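Local coordinates for protein probable transcriptional regulator (Pseudomonas aeruginosa, PDB 2FBI) that probably binds DNA as a dimeric winged helix-turn-helix transcriptional regulator of the MarR family, at residues 17-20 against 25-28; 36-41 against 72-77; 43-48 against 54-59. All blocks are in the same frame, centred on the assembly; numbering follows the deposited sequence.

Interaction 1. Residues 17-20 against 25-28; sequences AREA and FRPS
Arg26 lays the end of its guanidinium against the carboxylate of Glu19, reaching back from the start of helix 26-32 to the last turns of helix 10-22. The grip is end-on and two-pronged: NH1 and NH2 each face one carboxylate oxygen, and the two planes are only 21° apart. Arg26 NH2 donates to Glu19 OE1 at 3.3 Å, and Arg26 NH1 to Glu19 OE2, also at 3.3 Å and a little straighter (158°). Both oxygens are met on the syn side, though the donors stand well out of the carboxylate plane, and Glu19 OE2 lies almost in the plane of the guanidinium. A third, weak bond runs diagonally from Arg26 NH1 to Glu19 OE1.

Arg26, extended from CG to NE, and the bent Glu19 chain together bridge the 9.8 Å between Arg26 CA and Glu19 CA. Glu19 starts from a CB directed away from helix 26-32; the bend at chi2 (-62°) swings its carboxylate round to face the arginine. Arg18 crosses Arg26 at about a right angle, its NH1 3.8 Å from Arg26 NH1. The two positive groups are bridged by acid: Arg18 NH1 also pairs with Glu19 OE2 at 3.5 Å, while Glu36 takes Arg26 NE and Arg18 NH2 in separate salt bridges. Glu19 also packs on Cys61 of the second subunit, and Arg18 on Leu15 of that subunit, which places the cluster beside the dimer interface characteristic of MarR proteins.

Glu19 and Glu36 each pair with both Arg18 and Arg26, which probably offsets the repulsion between these neighbouring guanidinium groups, while Arg40 adds a further positive charge near Arg18.

Interaction 2. Residues 36-41 against 72-77; sequences EQQWRV and ARLERD
Gln38 meets Leu74 with its aliphatic part and Arg73 with its amide. Its CG rests 3.8 Å from Leu74 CD2, the leucine chain passing at a slant, and CB and CD lie only slightly farther from the same methyl. Beyond CG the chain runs extended, carrying NE2 to the Arg73 side chain, 3.5 Å from its CD. Gln38 NE2 and Arg73 NH1 are also close, but both are donors and form no bond; the amide and guanidinium planes are 56° apart. The other end of the amide is engaged at home, Gln38 OE1 accepting from the backbone N of Thr35, while Arg73 NE is held by Asp77 OD2 at 3.2 Å.

This is a packing contact inside the winged helix-turn-helix domain: segment 36-41 crosses segment 72-76 of helix 64-76, the recognition helix by analogy with other MarR proteins, at -75° with the short axes 11.2 Å apart. One turn on from Gln38, Val41 continues the apolar seam. With CG1 anti to the backbone N (chi1 170°), that methyl reaches Leu74 CD1 at 3.9 Å, the two side chains sliding past each other in opposite directions. Val41 also packs on Met67, Val70 and Leu71 of helix 64-76, and Leu74 extends the apolar packing to Ile79 and Val80.

Interaction 3. Residues 43-48 against 54-59; sequences RILRQQ and YQLANQ
The amides of Gln48 and Gln59 approach from opposite directions with their planes 57° apart, so neither group lies flat on the other. Gln48 NE2 donates to Gln59 OE1 at 2.8 Å, but it stands 41° above the carbonyl plane rather than on a lone pair. The return bond, Gln59 NE2 to Gln48 OE1, is weak at 3.4 Å and strongly bent. Gln48 reaches out with an extended chain, whereas Gln59 bends at chi2 to bring its amide across.

Beneath this polar pair the packing is apolar. Leu56 carries it with both methyls: CD1 touches Ile44 CG2 at 3.8 Å and Leu45 CD2 at 3.9 Å, while CD2 leans on the Leu45 branches. Leu45 crosses Leu56 at about a right angle. Ile44 CD1 packs on the backbone of Gln59, 3.6 Å from its C atom. The segments 43-48 and 54-59 cross at 110° within the helix-turn-helix domain, with Met51 of the adjoining strand touching Ile44, Leu45, Leu56 and Gln59. The result is a buried apolar contact whose polar edge, toward solvent at Gln48, is joined mainly by the short bond from Gln48 NE2 to Gln59 OE1, the weak return bond probably adding less.

Helix 36-48 connects the three contacts. Interaction 1 joins it through Glu36, whose OE1 lies 2.6 Å from Arg26 NE and whose OE2 lies 3.2 Å from Arg18 NH2, so the salt-bridge cluster by the dimer interface continues directly into the first turn of the helix used by interaction 2. Interactions 2 and 3 use successive parts of that helix, their centres 12 Å apart, and meet where Val41 CG1 lies 4.2 Å from Leu56 CD2; along the chain interaction 3 is nested within the loop closed by interaction 2. Interactions 1 and 3 do not touch, their nearest atoms being about 7 Å apart. All three also adjoin the second subunit.

Interaction 1. Residues 17-20 against 25-28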
loop_
_atom_site.group_PDB
_atom_site.type_symbol
_atom_site.label_atom_id
_atom_site.label_comp_id
_atom_site.label_asym_id
_atom_site.label_seq_id
_atom_site.Cartn_x
_atom_site.Cartn_y
_atom_site.Cartn_z
ATOM N N ALA A 17 -5.153 4.005 -5.999
ATOM C CA ALA A 17 -5.929 5.036 -5.318
ATOM C C ALA A 17 -5.172 5.723 -4.181
ATOM O O ALA A 17 -5.267 6.948 -4.039
ATOM C CB ALA A 17 -7.287 4.522 -4.848
ATOM N N ARG A 18 -4.389 4.965 -3.411
ATOM C CA ARG A 18 -3.595 5.556 -2.334
ATOM C C ARG A 18 -2.459 6.461 -2.884
ATOM O O ARG A 18 -2.116 7.466 -2.253
ATOM C CB ARG A 18 -2.998 4.465 -1.390
ATOM C CG ARG A 18 -2.097 5.026 -0.258
ATOM C CD ARG A 18 -1.120 3.954 0.420
ATOM N NE ARG A 18 -0.215 4.592 1.387
ATOM C CZ ARG A 18 1.045 4.931 1.118
ATOM N NH1 ARG A 18 1.572 4.705 -0.082
ATOM N NH2 ARG A 18 1.803 5.496 2.032
ATOM N N GLU A 19 -1.871 6.095 -4.019
ATOM C CA GLU A 19 -0.804 6.938 -4.655
ATOM C C GLU A 19 -1.421 8.237 -5.098
ATOM O O GLU A 19 -0.943 9.287 -4.754
ATOM C CB GLU A 19 -0.145 6.235 -5.848
ATOM C CG GLU A 19 0.766 5.111 -5.471
ATOM C CD GLU A 19 1.957 5.590 -4.621
ATOM O OE1 GLU A 19 2.621 6.600 -4.999
ATOM O OE2 GLU A 19 2.209 4.975 -3.556
ATOM N N ALA A 20 -2.541 8.159 -5.799
ATOM C CA ALA A 20 -3.361 9.365 -6.055
ATOM C C ALA A 20 -3.548 10.299 -4.830
ATOM O O ALA A 20 -3.122 11.446 -4.863
ATOM C CB ALA A 20 -4.663 8.981 -6.676
ATOM N N PHE A 25 -0.369 14.763 0.051
ATOM C CA PHE A 25 0.335 14.908 1.309
ATOM C C PHE A 25 1.840 14.852 1.192
ATOM O O PHE A 25 2.519 15.254 2.122
ATOM C CB PHE A 25 -0.142 13.891 2.411
ATOM C CG PHE A 25 -1.673 13.792 2.535
ATOM C CD1 PHE A 25 -2.389 14.715 3.328
ATOM C CD2 PHE A 25 -2.366 12.818 1.844
ATOM C CE1 PHE A 25 -3.769 14.697 3.368
ATOM C CE2 PHE A 25 -3.764 12.775 1.911
ATOM C CZ PHE A 25 -4.449 13.722 2.688
ATOM N N ARG A 26 2.401 14.288 0.128
ATOM C CA ARG A 26 3.878 14.064 0.232
ATOM C C ARG A 26 4.644 15.391 0.334
ATOM O O ARG A 26 5.611 15.489 1.109
ATOM C CB ARG A 26 4.430 13.160 -0.875
ATOM C CG ARG A 26 4.195 11.657 -0.599
ATOM C CD ARG A 26 5.074 10.764 -1.459
ATOM N NE ARG A 26 4.686 9.371 -1.270
ATOM C CZ ARG A 26 3.945 8.667 -2.127
ATOM N NH1 ARG A 26 3.633 7.404 -1.847
ATOM N NH2 ARG A 26 3.515 9.206 -3.255
ATOM N N PRO A 27 4.184 16.430 -0.386
ATOM C CA PRO A 27 4.893 17.728 -0.242
ATOM C C PRO A 27 4.930 18.263 1.150
ATOM O O PRO A 27 6.013 18.606 1.618
ATOM C CB PRO A 27 4.159 18.635 -1.218
ATOM C CG PRO A 27 3.656 17.718 -2.232
ATOM C CD PRO A 27 3.143 16.538 -1.417
ATOM N N SER A 28 3.827 18.259 1.888
ATOM C CA SER A 28 3.921 18.722 3.288
ATOM C C SER A 28 4.807 17.852 4.193
ATOM O O SER A 28 5.440 18.351 5.136
ATOM C CB SER A 28 2.548 18.869 3.944
ATOM O OG SER A 28 1.557 19.047 2.938
#

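Interaction 2. Residues 36-41 against 72-77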
loop_
_atom_site.group_PDB
_atom_site.type_symbol
_atom_site.label_atom_id
_atom_site.label_comp_id
_atom_site.label_asym_id
_atom_site.label_seq_id
_atom_site.Cartn_x
_atom_site.Cartn_y
_atom_site.Cartn_z
ATOM N N GLU A 36 6.457 9.072 4.851
ATOM C CA GLU A 36 5.140 8.588 5.093
ATOM C C GLU A 36 5.041 7.434 6.158
ATOM O O GLU A 36 4.014 7.331 6.864
ATOM C CB GLU A 36 4.485 8.253 3.768
ATOM C CG GLU A 36 5.187 7.176 2.987
ATOM C CD GLU A 36 5.085 7.449 1.491
ATOM O OE1 GLU A 36 5.607 8.514 1.057
ATOM O OE2 GLU A 36 4.451 6.645 0.761
ATOM N N GLN A 37 6.115 6.661 6.288
ATOM C CA GLN A 37 6.155 5.498 7.140
ATOM C C GLN A 37 6.300 5.990 8.578
ATOM O O GLN A 37 5.655 5.464 9.500
ATOM C CB GLN A 37 7.330 4.603 6.718
ATOM C CG GLN A 37 7.222 4.005 5.252
ATOM C CD GLN A 37 7.686 4.907 4.057
ATOM O OE1 GLN A 37 8.470 5.866 4.175
ATOM N NE2 GLN A 37 7.204 4.545 2.887
ATOM N N GLN A 38 7.149 7.000 8.768
ATOM C CA GLN A 38 7.191 7.757 10.002
ATOM C C GLN A 38 5.840 8.367 10.380
ATOM O O GLN A 38 5.453 8.282 11.512
ATOM C CB GLN A 38 8.219 8.902 9.895
ATOM C CG GLN A 38 9.674 8.419 10.015
ATOM C CD GLN A 38 10.643 9.519 9.617
ATOM O OE1 GLN A 38 10.262 10.461 8.926
ATOM N NE2 GLN A 38 11.877 9.430 10.086
ATOM N N TRP A 39 5.186 9.026 9.418
ATOM C CA TRP A 39 3.944 9.749 9.628
ATOM C C TRP A 39 2.806 8.730 10.014
ATOM O O TRP A 39 1.989 9.033 10.877
ATOM C CB TRP A 39 3.552 10.545 8.375
ATOM C CG TRP A 39 2.258 11.374 8.598
ATOM C CD1 TRP A 39 1.056 11.251 7.939
ATOM C CD2 TRP A 39 2.052 12.366 9.629
ATOM N NE1 TRP A 39 0.130 12.145 8.484
ATOM C CE2 TRP A 39 0.717 12.829 9.516
ATOM C CE3 TRP A 39 2.880 12.909 10.629
ATOM C CZ2 TRP A 39 0.193 13.844 10.349
ATOM C CZ3 TRP A 39 2.359 13.890 11.485
ATOM C CH2 TRP A 39 1.014 14.335 11.347
ATOM N N ARG A 40 2.769 7.543 9.355
ATOM C CA ARG A 40 1.824 6.457 9.759
ATOM C C ARG A 40 1.961 6.050 11.187
ATOM O O ARG A 40 0.974 5.839 11.884
ATOM C CB ARG A 40 1.913 5.181 8.879
ATOM C CG ARG A 40 1.539 5.496 7.448
ATOM C CD ARG A 40 1.076 4.312 6.568
ATOM N NE ARG A 40 2.084 3.278 6.404
ATOM C CZ ARG A 40 3.063 3.271 5.501
ATOM N NH1 ARG A 40 3.875 2.215 5.473
ATOM N NH2 ARG A 40 3.273 4.300 4.655
ATOM N N VAL A 41 3.188 5.832 11.590
ATOM C CA VAL A 41 3.508 5.521 12.940
ATOM C C VAL A 41 3.066 6.656 13.909
ATOM O O VAL A 41 2.347 6.438 14.900
ATOM C CB VAL A 41 5.028 5.217 13.044
ATOM C CG1 VAL A 41 5.434 5.123 14.460
ATOM C CG2 VAL A 41 5.336 3.856 12.383
ATOM N N ALA A 72 13.959 3.332 15.478
ATOM C CA ALA A 72 15.245 3.834 15.990
ATOM C C ALA A 72 15.544 5.265 15.521
ATOM O O ALA A 72 16.111 6.057 16.285
ATOM C CB ALA A 72 16.449 2.863 15.650
ATOM N N ARG A 73 15.177 5.581 14.281
ATOM C CA ARG A 73 15.272 6.934 13.757
ATOM C C ARG A 73 14.394 7.913 14.559
ATOM O O ARG A 73 14.883 8.957 14.995
ATOM C CB ARG A 73 14.844 6.968 12.279
ATOM C CG ARG A 73 15.598 7.979 11.423
ATOM C CD ARG A 73 15.087 9.379 11.595
ATOM N NE ARG A 73 15.559 10.362 10.599
ATOM C CZ ARG A 73 15.353 10.305 9.275
ATOM N NH1 ARG A 73 14.747 9.264 8.693
ATOM N NH2 ARG A 73 15.798 11.281 8.507
ATOM N N LEU A 74 13.116 7.549 14.773
ATOM C CA LEU A 74 12.155 8.408 15.443
ATOM C C LEU A 74 12.534 8.557 16.881
ATOM O O LEU A 74 12.422 9.641 17.458
ATOM C CB LEU A 74 10.748 7.851 15.339
ATOM C CG LEU A 74 9.992 7.987 14.038
ATOM C CD1 LEU A 74 8.668 7.258 14.266
ATOM C CD2 LEU A 74 9.740 9.468 13.618
ATOM N N GLU A 75 13.011 7.470 17.475
ATOM C CA GLU A 75 13.569 7.545 18.806
ATOM C C GLU A 75 14.825 8.482 18.866
ATOM O O GLU A 75 14.978 9.287 19.813
ATOM C CB GLU A 75 13.888 6.149 19.279
ATOM C CG GLU A 75 14.416 6.052 20.672
ATOM C CD GLU A 75 14.841 4.611 20.994
ATOM O OE1 GLU A 75 15.620 4.011 20.199
ATOM O OE2 GLU A 75 14.387 4.079 22.023
ATOM N N ARG A 76 15.687 8.396 17.848
ATOM C CA ARG A 76 16.909 9.218 17.810
ATOM C C ARG A 76 16.567 10.718 17.690
ATOM O O ARG A 76 17.282 11.584 18.228
ATOM C CB ARG A 76 17.840 8.759 16.673
ATOM C CG ARG A 76 19.189 9.524 16.525
ATOM C CD ARG A 76 19.852 9.228 15.169
ATOM N NE ARG A 76 19.230 9.982 14.056
ATOM C CZ ARG A 76 18.967 9.483 12.828
ATOM N NH1 ARG A 76 18.409 10.261 11.893
ATOM N NH2 ARG A 76 19.237 8.203 12.519
ATOM N N ASP A 77 15.458 10.995 17.001
ATOM C CA ASP A 77 14.960 12.364 16.797
ATOM C C ASP A 77 14.093 12.916 17.906
ATOM O O ASP A 77 13.596 14.014 17.784
ATOM C CB ASP A 77 14.242 12.471 15.449
ATOM C CG ASP A 77 15.191 12.283 14.301
ATOM O OD1 ASP A 77 16.416 12.341 14.552
ATOM O OD2 ASP A 77 14.735 12.102 13.156
#

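Interaction 3. Residues 43-48 against 54-59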
loop_
_atom_site.group_PDB
_atom_site.type_symbol
_atom_site.label_atom_id
_atom_site.label_comp_id
_atom_site.label_asym_id
_atom_site.label_seq_id
_atom_site.Cartn_x
_atom_site.Cartn_y
_atom_site.Cartn_z
ATOM N N ARG A 43 0.826 8.972 13.344
ATOM C CA ARG A 43 -0.636 8.991 13.299
ATOM C C ARG A 43 -1.285 7.935 14.201
ATOM O O ARG A 43 -2.280 8.216 14.870
ATOM C CB ARG A 43 -1.148 8.745 11.879
ATOM C CG ARG A 43 -1.024 9.930 10.923
ATOM C CD ARG A 43 -2.125 10.877 11.229
ATOM N NE ARG A 43 -3.150 10.898 10.204
ATOM C CZ ARG A 43 -4.436 11.170 10.431
ATOM N NH1 ARG A 43 -5.257 11.215 9.421
ATOM N NH2 ARG A 43 -4.906 11.356 11.665
ATOM N N ILE A 44 -0.764 6.705 14.176
ATOM C CA ILE A 44 -1.357 5.613 15.022
ATOM C C ILE A 44 -1.071 5.830 16.481
ATOM O O ILE A 44 -1.898 5.631 17.334
ATOM C CB ILE A 44 -0.815 4.205 14.580
ATOM C CG1 ILE A 44 -1.464 3.821 13.248
ATOM C CG2 ILE A 44 -1.117 3.117 15.657
ATOM C CD1 ILE A 44 -0.511 3.149 12.356
ATOM N N LEU A 45 0.142 6.208 16.789
ATOM C CA LEU A 45 0.484 6.458 18.174
ATOM C C LEU A 45 -0.281 7.705 18.761
ATOM O O LEU A 45 -0.656 7.742 19.938
ATOM C CB LEU A 45 1.996 6.636 18.247
ATOM C CG LEU A 45 2.907 5.400 18.087
ATOM C CD1 LEU A 45 4.385 5.815 18.168
ATOM C CD2 LEU A 45 2.573 4.288 19.188
ATOM N N ARG A 46 -0.540 8.688 17.918
ATOM C CA ARG A 46 -1.401 9.825 18.297
ATOM C C ARG A 46 -2.814 9.373 18.645
ATOM O O ARG A 46 -3.286 9.565 19.756
ATOM C CB ARG A 46 -1.429 10.836 17.147
ATOM C CG ARG A 46 -2.350 12.056 17.355
ATOM C CD ARG A 46 -2.012 12.947 18.574
ATOM N NE ARG A 46 -2.945 14.120 18.517
ATOM C CZ ARG A 46 -2.724 15.305 19.084
ATOM N NH1 ARG A 46 -3.641 16.255 18.960
ATOM N NH2 ARG A 46 -1.618 15.544 19.790
ATOM N N GLN A 47 -3.462 8.716 17.694
ATOM C CA GLN A 47 -4.831 8.302 17.826
ATOM C C GLN A 47 -5.060 7.194 18.853
ATOM O O GLN A 47 -6.042 7.246 19.594
ATOM C CB GLN A 47 -5.382 7.934 16.432
ATOM C CG GLN A 47 -6.906 7.613 16.333
ATOM C CD GLN A 47 -7.839 8.686 16.910
ATOM O OE1 GLN A 47 -7.539 9.904 16.893
ATOM N NE2 GLN A 47 -8.975 8.230 17.456
ATOM N N GLN A 48 -4.151 6.222 18.915
ATOM C CA GLN A 48 -4.353 5.015 19.716
ATOM C C GLN A 48 -3.591 5.035 21.024
ATOM O O GLN A 48 -3.848 4.180 21.888
ATOM C CB GLN A 48 -4.082 3.720 18.883
ATOM C CG GLN A 48 -5.129 3.568 17.790
ATOM C CD GLN A 48 -5.148 2.211 17.157
ATOM O OE1 GLN A 48 -5.218 1.196 17.852
ATOM N NE2 GLN A 48 -5.065 2.172 15.808
ATOM N N TYR A 54 5.039 -4.795 17.878
ATOM C CA TYR A 54 4.581 -5.650 16.737
ATOM C C TYR A 54 3.179 -5.280 16.314
ATOM O O TYR A 54 2.804 -5.259 15.094
ATOM C CB TYR A 54 4.696 -7.174 17.060
ATOM C CG TYR A 54 6.132 -7.725 16.932
ATOM C CD1 TYR A 54 7.092 -7.432 17.874
ATOM C CD2 TYR A 54 6.516 -8.525 15.850
ATOM C CE1 TYR A 54 8.391 -7.890 17.764
ATOM C CE2 TYR A 54 7.845 -9.015 15.732
ATOM C CZ TYR A 54 8.757 -8.713 16.700
ATOM O OH TYR A 54 10.076 -9.152 16.607
ATOM N N GLN A 55 2.362 -5.003 17.321
ATOM C CA GLN A 55 1.015 -4.477 17.064
ATOM C C GLN A 55 1.045 -3.141 16.241
ATOM O O GLN A 55 0.197 -2.923 15.352
ATOM C CB GLN A 55 0.353 -4.256 18.408
ATOM C CG GLN A 55 -1.043 -3.798 18.405
ATOM C CD GLN A 55 -1.727 -4.070 19.747
ATOM O OE1 GLN A 55 -1.293 -4.920 20.536
ATOM N NE2 GLN A 55 -2.816 -3.369 19.993
ATOM N N LEU A 56 1.991 -2.258 16.572
ATOM C CA LEU A 56 2.161 -0.968 15.903
ATOM C C LEU A 56 2.535 -1.198 14.426
ATOM O O LEU A 56 1.902 -0.619 13.508
ATOM C CB LEU A 56 3.254 -0.156 16.656
ATOM C CG LEU A 56 3.735 1.202 16.084
ATOM C CD1 LEU A 56 2.514 2.133 15.890
ATOM C CD2 LEU A 56 4.780 1.859 16.950
ATOM N N ALA A 57 3.537 -2.054 14.176
ATOM C CA ALA A 57 3.873 -2.468 12.800
ATOM C C ALA A 57 2.686 -3.014 12.016
ATOM O O ALA A 57 2.542 -2.692 10.830
ATOM C CB ALA A 57 5.067 -3.468 12.770
ATOM N N ASN A 58 1.835 -3.799 12.674
ATOM C CA ASN A 58 0.651 -4.365 12.052
ATOM C C ASN A 58 -0.426 -3.350 11.691
ATOM O O ASN A 58 -1.046 -3.464 10.641
ATOM C CB ASN A 58 0.054 -5.480 12.924
ATOM C CG ASN A 58 0.801 -6.804 12.777
ATOM O OD1 ASN A 58 1.641 -6.960 11.894
ATOM N ND2 ASN A 58 0.492 -7.761 13.653
ATOM N N GLN A 59 -0.650 -2.368 12.559
ATOM C CA GLN A 59 -1.660 -1.355 12.339
ATOM C C GLN A 59 -1.181 -0.294 11.369
ATOM O O GLN A 59 -1.976 0.203 10.550
ATOM C CB GLN A 59 -1.963 -0.703 13.664
ATOM C CG GLN A 59 -2.491 -1.685 14.670
ATOM C CD GLN A 59 -3.685 -1.142 15.287
ATOM O OE1 GLN A 59 -4.344 -0.289 14.695
ATOM N NE2 GLN A 59 -4.021 -1.622 16.479
#